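PDB 3KYH: mRNA-capping enzyme subunit alpha from Saccharomyces cerevisiae, which transfers GMP from GTP to the 5'-diphosphate end of nascent mRNA through a covalent enzyme-GMP intermediate, the second step of cap formation. Local coordinates for residues Gly107-Gln115 with Leu122-Leu130. Sequence-based numbering, arbitrary orientation.
Sequences GFRFPRLPQ and LETLQDGTL
The guanidinium of Arg-112 has the carbonyl oxygen of Leu-125 at its edge, while Gln-126 CA and the backbone N of Asp-127 lie obliquely to it; the ring of Phe-110, which joins the contact through its CB, has Phe-108 CB above one face, displaced toward the rim, and meets Phe-179 edge-to-face. Here two parts of the long connection between strands 102-105 and 129-139 of the guanylyltransferase catalytic domain meet with their local directions 111° apart, well away from the active-site lysine. Phe-110 suits the inner side, since its CB packs against Gln-126 CB at 3.9 Å while the ring, with CG beside the backbone N (chi1 -57°), turns from the meeting point toward Ile-82 and Tyr-183. Pro-111, stiff and apolar, brings CB to 3.7 Å from Thr-124 OG1 and also packs on Pro-182 and Leu-186 of helix 168-189. The Thr-124 hydroxyl itself is hydrogen-bonded to Glu-120 O, within its own loop. Arg-112 is long enough to reach the neighbouring backbone, its chain bent at chi2 and chi3 to bring NH1 into a hydrogen bond with Leu-125 O at 3.0 Å. With an alanine here, Leu-125 O would probably lose this side-chain donor, and the two loop parts a polar tie between them. In that bond NH1 stands 47° out of the carbonyl plane of Leu-125.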
ATOM      1  N   GLY C 107     -21.507   6.413  46.472  1.00103.22           N
ATOM      2  CA  GLY C 107     -22.238   5.947  47.667  1.00108.41           C
ATOM      3  C   GLY C 107     -23.719   6.265  47.824  1.00104.46           C
ATOM      4  O   GLY C 107     -24.111   7.428  47.947  1.00 99.12           O
ATOM      5  N   PHE C 108     -24.530   5.212  47.817  1.00102.42           N
ATOM      6  CA  PHE C 108     -25.967   5.319  48.047  1.00105.39           C
ATOM      7  C   PHE C 108     -26.487   4.084  48.786  1.00105.11           C
ATOM      8  O   PHE C 108     -26.223   2.940  48.395  1.00104.78           O
ATOM      9  CB  PHE C 108     -26.748   5.519  46.739  1.00106.17           C
ATOM     10  CG  PHE C 108     -26.748   6.939  46.201  1.00110.47           C
ATOM     11  CD1 PHE C 108     -27.452   7.962  46.845  1.00108.76           C
ATOM     12  CD2 PHE C 108     -26.124   7.231  44.986  1.00104.59           C
ATOM     13  CE1 PHE C 108     -27.482   9.262  46.313  1.00 98.07           C
ATOM     14  CE2 PHE C 108     -26.156   8.517  44.439  1.00 85.09           C
ATOM     15  CZ  PHE C 108     -26.839   9.536  45.107  1.00 92.61           C
ATOM     16  N   ARG C 109     -27.246   4.332  49.847  1.00103.61           N
ATOM     17  CA  ARG C 109     -27.800   3.259  50.656  1.00102.24           C
ATOM     18  C   ARG C 109     -29.315   3.137  50.482  1.00 94.13           C
ATOM     19  O   ARG C 109     -30.101   3.682  51.273  1.00 84.12           O
ATOM     20  CB  ARG C 109     -27.384   3.439  52.124  1.00113.42           C
ATOM     21  CG  ARG C 109     -25.913   3.080  52.419  1.00130.56           C
ATOM     22  CD  ARG C 109     -24.927   4.228  52.158  1.00147.00           C
ATOM     23  NE  ARG C 109     -23.538   3.774  52.248  1.00155.57           N
ATOM     24  CZ  ARG C 109     -22.503   4.536  52.604  1.00161.74           C
ATOM     25  NH1 ARG C 109     -22.668   5.818  52.943  1.00162.77           N
ATOM     26  NH2 ARG C 109     -21.289   4.001  52.650  1.00164.89           N
ATOM     27  N   PHE C 110     -29.704   2.432  49.420  1.00 86.09           N
ATOM     28  CA  PHE C 110     -31.117   2.219  49.120  1.00 89.68           C
ATOM     29  C   PHE C 110     -31.637   0.967  49.849  1.00 94.21           C
ATOM     30  O   PHE C 110     -31.114  -0.127  49.610  1.00 93.35           O
ATOM     31  CB  PHE C 110     -31.374   2.223  47.610  1.00 86.64           C
ATOM     32  CG  PHE C 110     -30.909   3.497  46.902  1.00 81.02           C
ATOM     33  CD1 PHE C 110     -30.379   3.431  45.609  1.00 51.16           C
ATOM     34  CD2 PHE C 110     -31.012   4.764  47.521  1.00 93.86           C
ATOM     35  CE1 PHE C 110     -29.917   4.588  44.964  1.00 85.95           C
ATOM     36  CE2 PHE C 110     -30.583   5.948  46.866  1.00 78.15           C
ATOM     37  CZ  PHE C 110     -30.034   5.856  45.588  1.00 84.82           C
ATOM     38  N   PRO C 111     -32.623   1.136  50.771  1.00 93.76           N
ATOM     39  CA  PRO C 111     -33.062   0.182  51.811  1.00 95.73           C
ATOM     40  C   PRO C 111     -34.467  -0.447  51.743  1.00 95.52           C
ATOM     41  O   PRO C 111     -34.847  -1.009  50.709  1.00 98.59           O
ATOM     42  CB  PRO C 111     -32.991   1.042  53.085  1.00 91.58           C
ATOM     43  CG  PRO C 111     -32.949   2.466  52.609  1.00 96.27           C
ATOM     44  CD  PRO C 111     -33.109   2.478  51.121  1.00 92.80           C
ATOM     45  N   ARG C 112     -35.130  -0.475  52.905  1.00 87.39           N
ATOM     46  CA  ARG C 112     -36.581  -0.609  53.052  1.00 88.96           C
ATOM     47  C   ARG C 112     -36.965  -0.071  54.444  1.00 97.07           C
ATOM     48  O   ARG C 112     -36.246   0.754  55.038  1.00 94.44           O
ATOM     49  CB  ARG C 112     -36.993  -2.073  52.982  1.00 83.88           C
ATOM     50  CG  ARG C 112     -37.268  -2.652  51.622  1.00 77.26           C
ATOM     51  CD  ARG C 112     -36.444  -3.940  51.548  1.00 87.10           C
ATOM     52  NE  ARG C 112     -37.053  -5.010  50.757  1.00 64.73           N
ATOM     53  CZ  ARG C 112     -36.376  -5.875  50.007  1.00 50.96           C
ATOM     54  NH1 ARG C 112     -35.049  -5.787  49.925  1.00 45.72           N
ATOM     55  NH2 ARG C 112     -37.041  -6.820  49.323  1.00 49.51           N
ATOM     56  N   LEU C 113     -38.132  -0.504  54.931  1.00 99.62           N
ATOM     57  CA  LEU C 113     -38.440  -0.499  56.361  1.00 99.25           C
ATOM     58  C   LEU C 113     -39.596  -1.493  56.578  1.00 99.16           C
ATOM     59  O   LEU C 113     -40.746  -1.059  56.725  1.00 96.92           O
ATOM     60  CB  LEU C 113     -38.762   0.908  56.904  1.00 99.64           C
ATOM     61  CG  LEU C 113     -38.321   1.218  58.344  1.00 90.36           C
ATOM     62  CD1 LEU C 113     -37.193   2.239  58.277  1.00102.17           C
ATOM     63  CD2 LEU C 113     -39.457   1.777  59.220  1.00 64.37           C
ATOM     64  N   PRO C 114     -39.304  -2.823  56.573  1.00100.45           N
ATOM     65  CA  PRO C 114     -40.365  -3.830  56.792  1.00 95.26           C
ATOM     66  C   PRO C 114     -40.808  -3.967  58.250  1.00 94.16           C
ATOM     67  O   PRO C 114     -42.006  -4.219  58.493  1.00 92.99           O
ATOM     68  CB  PRO C 114     -39.763  -5.141  56.265  1.00 93.34           C
ATOM     69  CG  PRO C 114     -38.277  -4.911  56.165  1.00104.56           C
ATOM     70  CD  PRO C 114     -37.971  -3.455  56.460  1.00102.73           C
ATOM     71  N   GLN C 115     -39.865  -3.790  59.186  1.00 89.08           N
ATOM     72  CA  GLN C 115     -40.159  -3.739  60.626  1.00 89.02           C
ATOM     73  C   GLN C 115     -40.551  -2.333  61.101  1.00 88.67           C
ATOM     74  O   GLN C 115     -41.556  -1.796  60.603  1.00 84.06           O
ATOM     75  CB  GLN C 115     -39.038  -4.383  61.460  1.00 94.95           C
ATOM     76  CG  GLN C 115     -38.660  -5.820  61.044  1.00 89.38           C
ATOM     77  CD  GLN C 115     -39.868  -6.709  60.786  1.00 76.84           C
ATOM     78  OE1 GLN C 115     -40.550  -7.139  61.719  1.00 75.24           O
ATOM     79  NE2 GLN C 115     -40.142  -6.981  59.508  1.00 77.86           N
ATOM     80  N   LEU C 122     -30.201   1.197  58.128  1.00100.59           N
ATOM     81  CA  LEU C 122     -28.738   1.088  58.162  1.00 93.31           C
ATOM     82  C   LEU C 122     -28.095  -0.261  57.791  1.00 88.39           C
ATOM     83  O   LEU C 122     -26.894  -0.298  57.511  1.00 87.55           O
ATOM     84  CB  LEU C 122     -28.210   1.628  59.496  1.00 90.04           C
ATOM     85  CG  LEU C 122     -28.244   3.153  59.669  1.00 90.05           C
ATOM     86  CD1 LEU C 122     -28.851   3.550  60.996  1.00 88.22           C
ATOM     87  CD2 LEU C 122     -26.860   3.790  59.497  1.00 94.22           C
ATOM     88  N   GLU C 123     -28.870  -1.345  57.771  1.00 81.57           N
ATOM     89  CA  GLU C 123     -28.358  -2.662  57.345  1.00 85.75           C
ATOM     90  C   GLU C 123     -29.278  -3.307  56.298  1.00 86.99           C
ATOM     91  O   GLU C 123     -28.852  -4.155  55.493  1.00 77.03           O
ATOM     92  CB  GLU C 123     -28.086  -3.593  58.543  1.00 81.07           C
ATOM     93  CG  GLU C 123     -27.501  -4.996  58.206  1.00 96.97           C
ATOM     94  CD  GLU C 123     -25.969  -5.071  58.017  1.00101.45           C
ATOM     95  OE1 GLU C 123     -25.417  -6.195  58.150  1.00 93.78           O
ATOM     96  OE2 GLU C 123     -25.304  -4.036  57.745  1.00 82.57           O
ATOM     97  N   THR C 124     -30.532  -2.854  56.290  1.00 90.59           N
ATOM     98  CA  THR C 124     -31.516  -3.222  55.264  1.00 90.27           C
ATOM     99  C   THR C 124     -31.114  -2.691  53.875  1.00 89.61           C
ATOM    100  O   THR C 124     -30.208  -1.858  53.773  1.00 88.11           O
ATOM    101  CB  THR C 124     -32.880  -2.673  55.637  1.00 87.53           C
ATOM    102  OG1 THR C 124     -32.734  -1.278  55.904  1.00 81.44           O
ATOM    103  CG2 THR C 124     -33.408  -3.357  56.883  1.00 80.12           C
ATOM    104  N   LEU C 125     -31.785  -3.162  52.821  1.00 89.23           N
ATOM    105  CA  LEU C 125     -31.316  -2.943  51.442  1.00 90.97           C
ATOM    106  C   LEU C 125     -32.412  -2.987  50.352  1.00 92.85           C
ATOM    107  O   LEU C 125     -33.559  -3.304  50.662  1.00 95.48           O
ATOM    108  CB  LEU C 125     -30.160  -3.921  51.140  1.00 86.77           C
ATOM    109  CG  LEU C 125     -28.729  -3.466  50.800  1.00 67.94           C
ATOM    110  CD1 LEU C 125     -28.547  -3.486  49.306  1.00 47.92           C
ATOM    111  CD2 LEU C 125     -28.241  -2.122  51.388  1.00 51.17           C
ATOM    112  N   GLN C 126     -32.045  -2.659  49.102  1.00 90.73           N
ATOM    113  CA  GLN C 126     -32.927  -2.666  47.913  1.00 84.74           C
ATOM    114  C   GLN C 126     -32.275  -3.486  46.794  1.00 76.32           C
ATOM    115  O   GLN C 126     -31.085  -3.308  46.523  1.00 63.07           O
ATOM    116  CB  GLN C 126     -33.163  -1.229  47.417  1.00 91.03           C
ATOM    117  CG  GLN C 126     -34.435  -1.006  46.587  1.00 94.50           C
ATOM    118  CD  GLN C 126     -35.589  -0.364  47.372  1.00 99.91           C
ATOM    119  OE1 GLN C 126     -35.347   0.495  48.242  1.00 87.55           O
ATOM    120  NE2 GLN C 126     -36.852  -0.739  47.028  1.00 53.38           N
ATOM    121  N   ASP C 127     -33.062  -4.370  46.167  1.00 79.38           N
ATOM    122  CA  ASP C 127     -32.618  -5.380  45.155  1.00 77.71           C
ATOM    123  C   ASP C 127     -33.733  -5.523  44.147  1.00 78.38           C
ATOM    124  O   ASP C 127     -34.856  -5.900  44.533  1.00 62.59           O
ATOM    125  CB  ASP C 127     -32.388  -6.777  45.790  1.00 75.30           C
ATOM    126  CG  ASP C 127     -32.110  -7.930  44.762  1.00 69.31           C
ATOM    127  OD1 ASP C 127     -32.486  -7.909  43.553  1.00 46.19           O
ATOM    128  OD2 ASP C 127     -31.556  -8.957  45.227  1.00 69.70           O
ATOM    129  N   GLY C 128     -33.365  -5.321  42.877  1.00 80.32           N
ATOM    130  CA  GLY C 128     -34.283  -5.321  41.735  1.00 83.76           C
ATOM    131  C   GLY C 128     -35.203  -4.110  41.736  1.00 84.85           C
ATOM    132  O   GLY C 128     -36.411  -4.224  42.004  1.00 78.78           O
ATOM    133  N   THR C 129     -34.634  -2.941  41.452  1.00 83.20           N
ATOM    134  CA  THR C 129     -35.426  -1.708  41.458  1.00 86.44           C
ATOM    135  C   THR C 129     -35.126  -0.761  40.278  1.00 86.94           C
ATOM    136  O   THR C 129     -34.042  -0.156  40.208  1.00 90.80           O
ATOM    137  CB  THR C 129     -35.377  -1.034  42.857  1.00 84.69           C
ATOM    138  OG1 THR C 129     -35.880  -1.945  43.848  1.00 84.03           O
ATOM    139  CG2 THR C 129     -36.163   0.272  42.898  1.00 93.20           C
ATOM    140  N   LEU C 130     -36.091  -0.670  39.356  1.00 86.09           N
ATOM    141  CA  LEU C 130     -35.986   0.153  38.127  1.00 88.03           C
ATOM    142  C   LEU C 130     -36.995   1.322  38.019  1.00 84.26           C
ATOM    143  O   LEU C 130     -38.227   1.149  37.880  1.00 67.22           O
ATOM    144  CB  LEU C 130     -35.931  -0.717  36.849  1.00 84.49           C
ATOM    145  CG  LEU C 130     -35.201  -0.209  35.589  1.00 71.40           C
ATOM    146  CD1 LEU C 130     -33.708   0.064  35.805  1.00 40.78           C
ATOM    147  CD2 LEU C 130     -35.371  -1.170  34.410  1.00 49.99           C
TER